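Long-range contacts in 2-dehydropantoate 2-reductase (PDB 5X20), which probably catalyses the NADPH-dependent reduction of ketopantoate to pantoate in pantothenate biosynthesis, and here holds NAD with an oxamate-type ligand beside the nicotinamide: residues A[272-277]-A[300-305]; A[193-198]-A[259-264]; A[76-81]-A[102-107]. All blocks are in the same frame, centred on the assembly; numbering follows the deposited sequence.

Contact 1 (A[272-277]-A[300-305]); sequences TEIDYI and ELVHAK. With NAD (nicotinamide-adenine-dinucleotide), chain G.
I274 and V302 make the apolar part of the contact between the loop 272-277 and the helical turn 300-305. I274 CG2 meets V302 CG1 at 4.0 Å and reaches H303 CE1 obliquely at 3.5 Å. With V302 CG1 anti to the backbone N (chi1 171°), that methyl is placed against both I274 and T272, whose OG1 is 3.5 Å from it.

The polar link is a His-carboxylate pair, modelled with H303 NE2 donating to D275 OD1 at 2.7 Å. The position of OD1 is uncertain, so this bond is doubtful in detail. The aspartate lies at the edge of the imidazole, its carboxylate turned 42° from the ring plane. H303 ND1 is hydrogen-bonded to E306; if the D275 bond holds, both nitrogens are engaged, which would help to fix the ring's rotation.

Within the loop, T272 OG1 accepts from I274 N at 3.3 Å, an ST turn, while E306 is the stronger partner of the same hydroxyl. E273 takes no part in the packing on the helix; its carboxylate grips the cofactor. NAD O2D donates to E273 OE1 and NAD O3D to OE2, each at 2.7 Å; OE2 also accepts from A80 N. The loop, packed against helix 293-308 of the all-helical C-terminal domain, thus presents a bidentate carboxylate to the nicotinamide ribose, part of the NAD site.

Contact 2 (A[193-198]-A[259-264]); sequences TMNGLC and PSMYQD. With AOT (2-oxidanylidene-2-phenylazanyl-ethanoic acid), chain H.
P259, the N-cap residue of helix 260-267, lays its ring on helix 180-201, where CG and CD meet C198. The CB of C198 lies 3.7 Å from P259 CD, and its SG touches CG as well. P259 CG also comes close to the carbonyl oxygen of M194, and its CB faces N195 OD1 at 3.7 Å; the asparagine and proline side chains run past each other in opposite directions.

S260 opens the helix and turns to the ligand. Its backbone N donates to AOT O2 at 3.0 Å in a nearly straight bond (171°), and its OG donates to AOT O3 at 2.6 Å. The hydroxyl stands between the backbone N and the carbonyl carbon (chi1 73°), which keeps it on the same carboxylate as the amide. A first-turn amide at a helix N-terminus is well suited to an anion and probably helps to stabilise the carboxylate. One water bridges S260 OG and, weakly, N195 ND2. N105 and N191 also hydrogen-bond AOT, which probably marks the substrate pocket in the cleft between the Rossmann-type domain and the helical domain of the ketopantoate reductase fold.

M261 packs on N195 and G196. Its CB meets N195 CB at 3.5 Å, the two side chains crossing at about a right angle. SD lies 3.8 Å from G196 N on an extended chain, and a bend at chi3 brings CE back to 3.9 Å from N195 CB. The two helical segments run 33° apart, with a closest approach of 8.1 Å between their axes.

Y262 brings its ring edge to C198 O, which lies in the ring plane, and its OH bonds to D202 beyond the end of helix 180-201.

Contact 3 (A[76-81]-A[102-107]); sequences LFTKAM and CLLNGI. With NAD (nicotinamide-adenine-dinucleotide), chain G; AOT (2-oxidanylidene-2-phenylazanyl-ethanoic acid), chain H.
L76 and C102 form a parallel beta bridge, their CA atoms 5.0 Å apart and their side chains on one face of the sheet, where L76 CD1 meets C102 CB. Beyond this pair the chains leave the sheet as loops. F77 and L104 come next, with CA atoms 5.9 Å apart.

L104 is the main link between the loops. Its CG is anti to the carbonyl carbon (chi1 -86°), and the branch lies against the backbone of the other loop: CG is 3.2 Å from T78 O, CD1 packs on L76 O and L76 CB, and CD2 reaches A80 CA at 3.6 Å. The OG1 of T78, meanwhile, bonds to K79 O, standing above the plane of that carbonyl. The F77 ring meets L103 obliquely, CZ 3.6 Å from L103 CB, while the ribose oxygen O4D of NAD lies at the edge of the same ring.

The tails of both loops bind ligands. K79, bent at chi2 and chi4, carries NZ to NAD O1A at 2.8 Å and makes a weaker bond to O3; D264 forms a salt bridge with the same amine. From the other loop, N105 N donates to NAD O3D at 3.3 Å, and N105 ND2 to AOT O1 at 3.0 Å with an angle of 153°. One asparagine therefore touches both cofactor and oxamate-type ligand, with its amide beside the nicotinamide ring.

The two loops follow neighbouring strands, 73-76 and 99-102, at the C-terminal ends of these inner parallel strands of the Rossmann-type sheet. Helices 83-90 and 109-113 pack on the side of L76, F15 of helix 10-21 meets the F77 ring edge-to-face, and helix 180-201 adjoins N105 and I107.

In the fold
Contact 3 lies near the centre of the chain and is fully buried in the Rossmann-type domain, whereas contacts 1 and 2 belong to the helical domain. Contact 1 is the most peripheral, with an exposed aspartate and a helix that also meets the second subunit. M261 packs on T272 CG2 and against I274, joining contacts 1 and 2 by van der Waals packing. Polar links cross between domains: E273 bonds to A80 N, Y276 O to I107 N, and D264 makes a salt bridge with K79. Contact 1 adds a modelled His-carboxylate pair to apolar packing, contact 2 is mainly apolar except where S260 binds AOT, and contact 3 packs L104 on a loop, with K79 on NAD and N105 on both ligands.

Contact 1 (A[272-277]-A[300-305])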
loop_
_atom_site.group_PDB
_atom_site.type_symbol
_atom_site.label_atom_id
_atom_site.label_comp_id
_atom_site.label_asym_id
_atom_site.label_seq_id
_atom_site.Cartn_x
_atom_site.Cartn_y
_atom_site.Cartn_z
ATOM N N THR A 272 -13.662 4.760 3.262
ATOM C CA THR A 272 -13.930 3.670 2.333
ATOM C C THR A 272 -14.726 2.526 2.992
ATOM O O THR A 272 -14.854 2.436 4.212
ATOM C CB THR A 272 -12.626 3.036 1.815
ATOM O OG1 THR A 272 -12.029 2.256 2.865
ATOM C CG2 THR A 272 -11.645 4.134 1.337
ATOM N N GLU A 273 -15.183 1.651 2.139
ATOM C CA GLU A 273 -15.898 0.447 2.510
ATOM C C GLU A 273 -14.985 -0.786 2.785
ATOM O O GLU A 273 -15.458 -1.937 2.804
ATOM C CB GLU A 273 -16.816 0.112 1.365
ATOM C CG GLU A 273 -18.005 1.056 1.243
ATOM C CD GLU A 273 -18.935 0.630 0.082
ATOM O OE1 GLU A 273 -18.404 0.370 -1.033
ATOM O OE2 GLU A 273 -20.164 0.502 0.331
ATOM N N ILE A 274 -13.707 -0.538 3.020
ATOM C CA ILE A 274 -12.741 -1.618 3.140
ATOM C C ILE A 274 -13.084 -2.695 4.211
ATOM O O ILE A 274 -12.870 -3.858 3.976
ATOM C CB ILE A 274 -11.319 -1.050 3.342
ATOM C CG1 ILE A 274 -10.254 -2.129 3.106
ATOM C CG2 ILE A 274 -11.139 -0.461 4.731
ATOM C CD1 ILE A 274 -10.059 -2.518 1.652
ATOM N N ASP A 275 -13.635 -2.289 5.344
ATOM C CA ASP A 275 -14.000 -3.249 6.394
ATOM C C ASP A 275 -15.057 -4.252 5.956
ATOM O O ASP A 275 -15.195 -5.274 6.576
ATOM C CB ASP A 275 -14.469 -2.526 7.679
ATOM C CG ASP A 275 -13.375 -1.749 8.295
ATOM O OD1 ASP A 275 -12.221 -2.200 8.283
ATOM O OD2 ASP A 275 -13.606 -0.653 8.797
ATOM N N TYR A 276 -15.818 -3.896 4.929
ATOM C CA TYR A 276 -16.877 -4.742 4.442
ATOM C C TYR A 276 -16.449 -5.620 3.275
ATOM O O TYR A 276 -17.262 -6.387 2.730
ATOM C CB TYR A 276 -18.045 -3.881 4.015
ATOM C CG TYR A 276 -18.601 -3.100 5.183
ATOM C CD1 TYR A 276 -18.044 -1.886 5.538
ATOM C CD2 TYR A 276 -19.649 -3.603 5.960
ATOM C CE1 TYR A 276 -18.521 -1.185 6.615
ATOM C CE2 TYR A 276 -20.155 -2.892 7.032
ATOM C CZ TYR A 276 -19.588 -1.688 7.349
ATOM O OH TYR A 276 -20.082 -0.934 8.367
ATOM N N ILE A 277 -15.225 -5.411 2.798
ATOM C CA ILE A 277 -14.743 -6.157 1.657
ATOM C C ILE A 277 -13.591 -7.042 2.153
ATOM O O ILE A 277 -13.851 -8.102 2.683
ATOM C CB ILE A 277 -14.368 -5.192 0.519
ATOM C CG1 ILE A 277 -15.596 -4.333 0.188
ATOM C CG2 ILE A 277 -13.970 -5.958 -0.710
ATOM C CD1 ILE A 277 -15.236 -3.120 -0.664
ATOM N N GLU A 300 -5.407 -2.724 6.650
ATOM C CA GLU A 300 -4.561 -1.880 7.465
ATOM C C GLU A 300 -3.966 -0.684 6.682
ATOM O O GLU A 300 -3.941 0.453 7.184
ATOM C CB GLU A 300 -3.426 -2.682 8.062
ATOM C CG GLU A 300 -3.911 -3.562 9.193
ATOM C CD GLU A 300 -3.012 -4.756 9.510
ATOM O OE1 GLU A 300 -2.011 -5.058 8.821
ATOM O OE2 GLU A 300 -3.303 -5.477 10.480
ATOM N N LEU A 301 -3.454 -0.980 5.495
ATOM C CA LEU A 301 -2.905 0.059 4.620
ATOM C C LEU A 301 -3.956 1.091 4.243
ATOM O O LEU A 301 -3.679 2.270 4.236
ATOM C CB LEU A 301 -2.301 -0.555 3.330
ATOM C CG LEU A 301 -0.994 -1.280 3.605
ATOM C CD1 LEU A 301 -0.629 -2.168 2.426
ATOM C CD2 LEU A 301 0.154 -0.310 3.910
ATOM N N VAL A 302 -5.147 0.643 3.888
ATOM C CA VAL A 302 -6.188 1.581 3.491
ATOM C C VAL A 302 -6.595 2.461 4.670
ATOM O O VAL A 302 -6.773 3.663 4.512
ATOM C CB VAL A 302 -7.378 0.846 2.876
ATOM C CG1 VAL A 302 -8.580 1.774 2.662
ATOM C CG2 VAL A 302 -6.962 0.283 1.540
ATOM N N HIS A 303 -6.757 1.872 5.856
ATOM C CA HIS A 303 -7.065 2.685 7.068
ATOM C C HIS A 303 -5.949 3.684 7.319
ATOM O O HIS A 303 -6.209 4.835 7.725
ATOM C CB HIS A 303 -7.326 1.822 8.336
ATOM C CG HIS A 303 -8.633 1.107 8.306
ATOM N ND1 HIS A 303 -9.794 1.719 7.893
ATOM C CD2 HIS A 303 -8.973 -0.170 8.614
ATOM C CE1 HIS A 303 -10.793 0.842 7.914
ATOM N NE2 HIS A 303 -10.315 -0.307 8.358
ATOM N N ALA A 304 -4.707 3.249 7.126
ATOM C CA ALA A 304 -3.594 4.154 7.372
ATOM C C ALA A 304 -3.664 5.308 6.366
ATOM O O ALA A 304 -3.365 6.430 6.683
ATOM C CB ALA A 304 -2.258 3.464 7.299
ATOM N N LYS A 305 -4.008 4.986 5.150
ATOM C CA LYS A 305 -4.117 5.980 4.149
ATOM C C LYS A 305 -5.199 6.995 4.483
ATOM O O LYS A 305 -4.959 8.213 4.400
ATOM C CB LYS A 305 -4.391 5.332 2.800
ATOM C CG LYS A 305 -4.355 6.327 1.649
ATOM C CD LYS A 305 -2.937 6.837 1.455
ATOM C CE LYS A 305 -2.933 7.912 0.395
ATOM N NZ LYS A 305 -1.551 8.312 0.066
HETATM P PA NAD G . -22.028 7.464 -3.087
HETATM O O1A NAD G . -20.884 7.744 -2.162
HETATM O O2A NAD G . -22.179 8.235 -4.397
HETATM O O5B NAD G . -23.377 7.730 -2.280
HETATM C C5B NAD G . -23.597 7.147 -1.015
HETATM C C4B NAD G . -24.289 8.117 -0.072
HETATM O O4B NAD G . -23.295 9.019 0.353
HETATM C C3B NAD G . -25.390 8.963 -0.704
HETATM O O3B NAD G . -26.377 9.192 0.258
HETATM C C2B NAD G . -24.696 10.244 -1.023
HETATM O O2B NAD G . -25.515 11.398 -1.145
HETATM C C1B NAD G . -23.783 10.311 0.179
HETATM N N9A NAD G . -22.670 11.197 -0.135
HETATM C C8A NAD G . -21.919 11.164 -1.227
HETATM N N7A NAD G . -21.019 12.150 -1.193
HETATM C C5A NAD G . -21.217 12.832 -0.068
HETATM C C6A NAD G . -20.611 14.006 0.566
HETATM N N6A NAD G . -19.570 14.663 -0.006
HETATM N N1A NAD G . -21.152 14.387 1.722
HETATM C C2A NAD G . -22.165 13.743 2.319
HETATM N N3A NAD G . -22.801 12.682 1.806
HETATM C C4A NAD G . -22.344 12.200 0.625
HETATM O O3 NAD G . -21.922 5.890 -3.293
HETATM P PN NAD G . -22.334 5.022 -4.578
HETATM O O1N NAD G . -21.139 5.141 -5.532
HETATM O O2N NAD G . -23.727 5.260 -5.090
HETATM O O5D NAD G . -22.183 3.557 -3.952
HETATM C C5D NAD G . -23.295 2.948 -3.308
HETATM C C4D NAD G . -23.115 1.430 -3.203
HETATM O O4D NAD G . -23.054 0.881 -4.536
HETATM C C3D NAD G . -21.773 1.157 -2.551
HETATM O O3D NAD G . -21.817 0.035 -1.692
HETATM C C2D NAD G . -20.837 0.921 -3.732
HETATM O O2D NAD G . -19.689 0.127 -3.411
HETATM C C1D NAD G . -21.784 0.243 -4.704
HETATM N N1N NAD G . -21.403 0.283 -6.108
HETATM C C2N NAD G . -21.016 1.463 -6.648
HETATM C C3N NAD G . -20.621 1.504 -7.996
HETATM C C7N NAD G . -20.237 2.788 -8.698
HETATM O O7N NAD G . -19.914 2.737 -9.877
HETATM N N7N NAD G . -20.392 3.983 -8.120
HETATM C C4N NAD G . -20.707 0.315 -8.748
HETATM C C5N NAD G . -21.183 -0.885 -8.147
HETATM C C6N NAD G . -21.558 -0.888 -6.837
#

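Contact 2 (A[193-198]-A[259-264])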
loop_
_atom_site.group_PDB
_atom_site.type_symbol
_atom_site.label_atom_id
_atom_site.label_comp_id
_atom_site.label_asym_id
_atom_site.label_seq_id
_atom_site.Cartn_x
_atom_site.Cartn_y
_atom_site.Cartn_z
ATOM N N THR A 193 -9.793 -6.570 -4.801
ATOM C CA THR A 193 -8.509 -6.478 -5.490
ATOM C C THR A 193 -8.380 -5.107 -6.133
ATOM O O THR A 193 -7.537 -4.304 -5.717
ATOM C CB THR A 193 -8.345 -7.603 -6.522
ATOM O OG1 THR A 193 -9.497 -7.663 -7.405
ATOM C CG2 THR A 193 -8.159 -8.903 -5.826
ATOM N N MET A 194 -9.276 -4.773 -7.044
ATOM C CA MET A 194 -9.193 -3.497 -7.730
ATOM C C MET A 194 -9.281 -2.291 -6.791
ATOM O O MET A 194 -8.466 -1.353 -6.908
ATOM C CB MET A 194 -10.274 -3.384 -8.815
ATOM C CG MET A 194 -10.311 -4.529 -9.834
ATOM S SD MET A 194 -8.795 -4.636 -10.812
ATOM C CE MET A 194 -7.987 -6.113 -10.204
ATOM N N ASN A 195 -10.278 -2.271 -5.899
ATOM C CA ASN A 195 -10.530 -1.078 -5.106
ATOM C C ASN A 195 -9.344 -0.683 -4.211
ATOM O O ASN A 195 -8.839 0.451 -4.300
ATOM C CB ASN A 195 -11.784 -1.213 -4.244
ATOM C CG ASN A 195 -13.073 -1.293 -5.042
ATOM O OD1 ASN A 195 -13.129 -1.849 -6.141
ATOM N ND2 ASN A 195 -14.139 -0.877 -4.436
ATOM N N GLY A 196 -8.878 -1.603 -3.392
ATOM C CA GLY A 196 -7.817 -1.325 -2.438
ATOM C C GLY A 196 -6.474 -1.157 -3.099
ATOM O O GLY A 196 -5.725 -0.217 -2.755
ATOM N N LEU A 197 -6.165 -2.012 -4.076
ATOM C CA LEU A 197 -4.892 -1.886 -4.795
ATOM C C LEU A 197 -4.782 -0.570 -5.595
ATOM O O LEU A 197 -3.755 0.117 -5.515
ATOM C CB LEU A 197 -4.630 -3.077 -5.693
ATOM C CG LEU A 197 -4.474 -4.418 -5.022
ATOM C CD1 LEU A 197 -4.357 -5.494 -6.102
ATOM C CD2 LEU A 197 -3.269 -4.442 -4.104
ATOM N N CYS A 198 -5.844 -0.192 -6.291
ATOM C CA CYS A 198 -5.858 1.118 -7.001
ATOM C C CYS A 198 -5.724 2.299 -6.048
ATOM O O CYS A 198 -4.987 3.213 -6.302
ATOM C CB CYS A 198 -7.117 1.272 -7.856
ATOM S SG CYS A 198 -7.124 0.238 -9.339
ATOM N N PRO A 259 -11.677 2.834 -9.517
ATOM C CA PRO A 259 -12.721 2.241 -8.776
ATOM C C PRO A 259 -13.341 3.211 -7.785
ATOM O O PRO A 259 -12.714 4.213 -7.377
ATOM C CB PRO A 259 -11.985 1.099 -7.998
ATOM C CG PRO A 259 -10.711 0.902 -8.712
ATOM C CD PRO A 259 -10.368 2.219 -9.260
ATOM N N SER A 260 -14.498 2.825 -7.281
ATOM C CA SER A 260 -15.211 3.650 -6.348
ATOM C C SER A 260 -14.400 4.019 -5.098
ATOM O O SER A 260 -14.510 5.137 -4.574
ATOM C CB SER A 260 -16.536 2.975 -5.962
ATOM O OG SER A 260 -16.368 1.866 -5.099
ATOM N N MET A 261 -13.615 3.066 -4.584
ATOM C CA MET A 261 -12.853 3.286 -3.357
ATOM C C MET A 261 -11.808 4.358 -3.587
ATOM O O MET A 261 -11.585 5.195 -2.754
ATOM C CB MET A 261 -12.208 2.009 -2.881
ATOM C CG MET A 261 -11.459 2.151 -1.539
ATOM S SD MET A 261 -10.846 0.543 -0.950
ATOM C CE MET A 261 -12.354 -0.288 -0.523
ATOM N N TYR A 262 -11.199 4.348 -4.750
ATOM C CA TYR A 262 -10.275 5.435 -5.143
ATOM C C TYR A 262 -10.962 6.790 -5.180
ATOM O O TYR A 262 -10.479 7.760 -4.635
ATOM C CB TYR A 262 -9.660 5.104 -6.510
ATOM C CG TYR A 262 -8.691 6.142 -6.978
ATOM C CD1 TYR A 262 -9.120 7.370 -7.493
ATOM C CD2 TYR A 262 -7.325 5.890 -6.942
ATOM C CE1 TYR A 262 -8.217 8.321 -7.909
ATOM C CE2 TYR A 262 -6.417 6.823 -7.383
ATOM C CZ TYR A 262 -6.875 8.045 -7.858
ATOM O OH TYR A 262 -5.962 8.968 -8.262
ATOM N N GLN A 263 -12.138 6.852 -5.815
ATOM C CA GLN A 263 -12.928 8.091 -5.861
ATOM C C GLN A 263 -13.245 8.534 -4.450
ATOM O O GLN A 263 -13.070 9.708 -4.118
ATOM C CB GLN A 263 -14.224 7.939 -6.680
ATOM C CG GLN A 263 -14.091 7.432 -8.130
ATOM C CD GLN A 263 -13.344 8.366 -9.108
ATOM O OE1 GLN A 263 -12.387 9.044 -8.754
ATOM N NE2 GLN A 263 -13.803 8.392 -10.344
ATOM N N ASP A 264 -13.652 7.601 -3.603
ATOM C CA ASP A 264 -13.960 7.937 -2.203
ATOM C C ASP A 264 -12.812 8.582 -1.490
ATOM O O ASP A 264 -12.960 9.681 -0.960
ATOM C CB ASP A 264 -14.358 6.714 -1.372
ATOM C CG ASP A 264 -15.784 6.206 -1.668
ATOM O OD1 ASP A 264 -16.620 6.979 -2.216
ATOM O OD2 ASP A 264 -16.071 5.023 -1.340
HETATM C C1 AOT H . -17.097 -2.252 -10.633
HETATM N N1 AOT H . -16.797 -1.395 -9.689
HETATM O O1 AOT H . -18.111 -2.243 -8.122
HETATM C C2 AOT H . -16.160 -3.200 -10.977
HETATM O O2 AOT H . -15.951 0.327 -8.121
HETATM O O3 AOT H . -17.102 -0.214 -6.510
HETATM C C8 AOT H . -16.787 -0.377 -7.667
HETATM C C7 AOT H . -17.330 -1.428 -8.510
HETATM C C4 AOT H . -16.444 -4.095 -11.980
HETATM C C6 AOT H . -17.643 -4.057 -12.660
HETATM C C5 AOT H . -18.563 -3.122 -12.299
HETATM C C3 AOT H . -18.304 -2.219 -11.299
HETATM O O HOH W 1 -16.032 0.894 -2.352
#

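Contact 3 (A[76-81]-A[102-107])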
loop_
_atom_site.group_PDB
_atom_site.type_symbol
_atom_site.label_atom_id
_atom_site.label_comp_id
_atom_site.label_asym_id
_atom_site.label_seq_id
_atom_site.Cartn_x
_atom_site.Cartn_y
_atom_site.Cartn_z
ATOM N N LEU A 76 -31.761 -0.173 -1.283
ATOM C CA LEU A 76 -30.701 0.416 -0.482
ATOM C C LEU A 76 -29.523 0.631 -1.351
ATOM O O LEU A 76 -29.117 -0.298 -2.053
ATOM C CB LEU A 76 -30.334 -0.493 0.686
ATOM C CG LEU A 76 -31.448 -0.838 1.656
ATOM C CD1 LEU A 76 -31.132 -2.137 2.390
ATOM C CD2 LEU A 76 -31.730 0.275 2.674
ATOM N N PHE A 77 -28.982 1.847 -1.300
ATOM C CA PHE A 77 -27.807 2.221 -2.072
ATOM C C PHE A 77 -26.907 3.232 -1.351
ATOM O O PHE A 77 -26.189 3.993 -1.999
ATOM C CB PHE A 77 -28.199 2.726 -3.459
ATOM C CG PHE A 77 -27.958 1.723 -4.550
ATOM C CD1 PHE A 77 -26.750 1.049 -4.632
ATOM C CD2 PHE A 77 -28.939 1.445 -5.485
ATOM C CE1 PHE A 77 -26.523 0.122 -5.631
ATOM C CE2 PHE A 77 -28.719 0.519 -6.487
ATOM C CZ PHE A 77 -27.509 -0.143 -6.560
ATOM N N THR A 78 -26.935 3.238 -0.017
ATOM C CA THR A 78 -25.902 3.933 0.733
ATOM C C THR A 78 -24.535 3.224 0.580
ATOM O O THR A 78 -24.433 2.112 0.051
ATOM C CB THR A 78 -26.220 4.002 2.232
ATOM O OG1 THR A 78 -26.195 2.674 2.799
ATOM C CG2 THR A 78 -27.544 4.656 2.485
ATOM N N LYS A 79 -23.501 3.862 1.084
ATOM C CA LYS A 79 -22.222 3.173 1.338
ATOM C C LYS A 79 -22.436 2.328 2.557
ATOM O O LYS A 79 -23.315 2.616 3.384
ATOM C CB LYS A 79 -21.098 4.163 1.618
ATOM C CG LYS A 79 -20.603 4.903 0.386
ATOM C CD LYS A 79 -19.567 4.082 -0.321
ATOM C CE LYS A 79 -19.257 4.402 -1.780
ATOM N NZ LYS A 79 -18.909 5.833 -2.005
ATOM N N ALA A 80 -21.645 1.271 2.671
ATOM C CA ALA A 80 -21.840 0.305 3.728
ATOM C C ALA A 80 -21.905 0.977 5.094
ATOM O O ALA A 80 -22.677 0.519 5.947
ATOM C CB ALA A 80 -20.734 -0.767 3.694
ATOM N N MET A 81 -21.063 1.982 5.357
ATOM C CA MET A 81 -21.011 2.548 6.717
ATOM C C MET A 81 -22.197 3.400 7.091
ATOM O O MET A 81 -22.424 3.690 8.265
ATOM C CB MET A 81 -19.653 3.169 7.098
ATOM C CG MET A 81 -18.921 3.897 5.990
ATOM S SD MET A 81 -18.169 2.802 4.776
ATOM C CE MET A 81 -17.660 3.998 3.542
ATOM N N CYS A 102 -31.179 -4.943 -1.311
ATOM C CA CYS A 102 -29.833 -4.439 -1.036
ATOM C C CYS A 102 -28.917 -4.858 -2.191
ATOM O O CYS A 102 -28.725 -6.038 -2.420
ATOM C CB CYS A 102 -29.284 -5.052 0.256
ATOM S SG CYS A 102 -27.593 -4.564 0.606
ATOM N N LEU A 103 -28.328 -3.868 -2.824
ATOM C CA LEU A 103 -27.387 -4.076 -3.888
ATOM C C LEU A 103 -25.999 -3.467 -3.618
ATOM O O LEU A 103 -25.177 -3.294 -4.539
ATOM C CB LEU A 103 -27.960 -3.470 -5.172
ATOM C CG LEU A 103 -29.214 -4.140 -5.707
ATOM C CD1 LEU A 103 -29.690 -3.431 -6.959
ATOM C CD2 LEU A 103 -28.974 -5.632 -5.923
ATOM N N LEU A 104 -25.719 -3.169 -2.361
ATOM C CA LEU A 104 -24.382 -2.640 -1.994
ATOM C C LEU A 104 -23.256 -3.631 -2.305
ATOM O O LEU A 104 -23.447 -4.851 -2.279
ATOM C CB LEU A 104 -24.334 -2.349 -0.499
ATOM C CG LEU A 104 -24.810 -1.021 0.023
ATOM C CD1 LEU A 104 -26.317 -0.896 -0.110
ATOM C CD2 LEU A 104 -24.433 -0.870 1.485
ATOM N N ASN A 105 -22.076 -3.087 -2.568
ATOM C CA ASN A 105 -20.887 -3.901 -2.576
ATOM C C ASN A 105 -20.543 -4.310 -1.145
ATOM O O ASN A 105 -21.015 -3.704 -0.160
ATOM C CB ASN A 105 -19.709 -3.156 -3.196
ATOM C CG ASN A 105 -19.774 -3.125 -4.721
ATOM O OD1 ASN A 105 -20.454 -3.946 -5.355
ATOM N ND2 ASN A 105 -19.041 -2.175 -5.320
ATOM N N GLY A 106 -19.725 -5.341 -1.032
ATOM C CA GLY A 106 -19.369 -5.850 0.278
ATOM C C GLY A 106 -20.209 -7.014 0.714
ATOM O O GLY A 106 -21.179 -7.411 0.060
ATOM N N ILE A 107 -19.826 -7.545 1.859
ATOM C CA ILE A 107 -20.293 -8.842 2.309
ATOM C C ILE A 107 -21.047 -8.692 3.611
ATOM O O ILE A 107 -20.650 -7.935 4.463
ATOM C CB ILE A 107 -19.066 -9.725 2.502
ATOM C CG1 ILE A 107 -18.456 -10.059 1.151
ATOM C CG2 ILE A 107 -19.380 -10.989 3.232
ATOM C CD1 ILE A 107 -17.043 -10.623 1.275
HETATM P PA NAD G . -22.028 7.464 -3.087
HETATM O O1A NAD G . -20.884 7.744 -2.162
HETATM O O2A NAD G . -22.179 8.235 -4.397
HETATM O O5B NAD G . -23.377 7.730 -2.280
HETATM C C5B NAD G . -23.597 7.147 -1.015
HETATM C C4B NAD G . -24.289 8.117 -0.072
HETATM O O4B NAD G . -23.295 9.019 0.353
HETATM C C3B NAD G . -25.390 8.963 -0.704
HETATM O O3B NAD G . -26.377 9.192 0.258
HETATM C C2B NAD G . -24.696 10.244 -1.023
HETATM O O2B NAD G . -25.515 11.398 -1.145
HETATM C C1B NAD G . -23.783 10.311 0.179
HETATM N N9A NAD G . -22.670 11.197 -0.135
HETATM C C8A NAD G . -21.919 11.164 -1.227
HETATM N N7A NAD G . -21.019 12.150 -1.193
HETATM C C5A NAD G . -21.217 12.832 -0.068
HETATM C C6A NAD G . -20.611 14.006 0.566
HETATM N N6A NAD G . -19.570 14.663 -0.006
HETATM N N1A NAD G . -21.152 14.387 1.722
HETATM C C2A NAD G . -22.165 13.743 2.319
HETATM N N3A NAD G . -22.801 12.682 1.806
HETATM C C4A NAD G . -22.344 12.200 0.625
HETATM O O3 NAD G . -21.922 5.890 -3.293
HETATM P PN NAD G . -22.334 5.022 -4.578
HETATM O O1N NAD G . -21.139 5.141 -5.532
HETATM O O2N NAD G . -23.727 5.260 -5.090
HETATM O O5D NAD G . -22.183 3.557 -3.952
HETATM C C5D NAD G . -23.295 2.948 -3.308
HETATM C C4D NAD G . -23.115 1.430 -3.203
HETATM O O4D NAD G . -23.054 0.881 -4.536
HETATM C C3D NAD G . -21.773 1.157 -2.551
HETATM O O3D NAD G . -21.817 0.035 -1.692
HETATM C C2D NAD G . -20.837 0.921 -3.732
HETATM O O2D NAD G . -19.689 0.127 -3.411
HETATM C C1D NAD G . -21.784 0.243 -4.704
HETATM N N1N NAD G . -21.403 0.283 -6.108
HETATM C C2N NAD G . -21.016 1.463 -6.648
HETATM C C3N NAD G . -20.621 1.504 -7.996
HETATM C C7N NAD G . -20.237 2.788 -8.698
HETATM O O7N NAD G . -19.914 2.737 -9.877
HETATM N N7N NAD G . -20.392 3.983 -8.120
HETATM C C4N NAD G . -20.707 0.315 -8.748
HETATM C C5N NAD G . -21.183 -0.885 -8.147
HETATM C C6N NAD G . -21.558 -0.888 -6.837
HETATM C C1 AOT H . -17.097 -2.252 -10.633
HETATM N N1 AOT H . -16.797 -1.395 -9.689
HETATM O O1 AOT H . -18.111 -2.243 -8.122
HETATM C C2 AOT H . -16.160 -3.200 -10.977
HETATM O O2 AOT H . -15.951 0.327 -8.121
HETATM O O3 AOT H . -17.102 -0.214 -6.510
HETATM C C8 AOT H . -16.787 -0.377 -7.667
HETATM C C7 AOT H . -17.330 -1.428 -8.510
HETATM C C4 AOT H . -16.444 -4.095 -11.980
HETATM C C6 AOT H . -17.643 -4.057 -12.660
HETATM C C5 AOT H . -18.563 -3.122 -12.299
HETATM C C3 AOT H . -18.304 -2.219 -11.299
#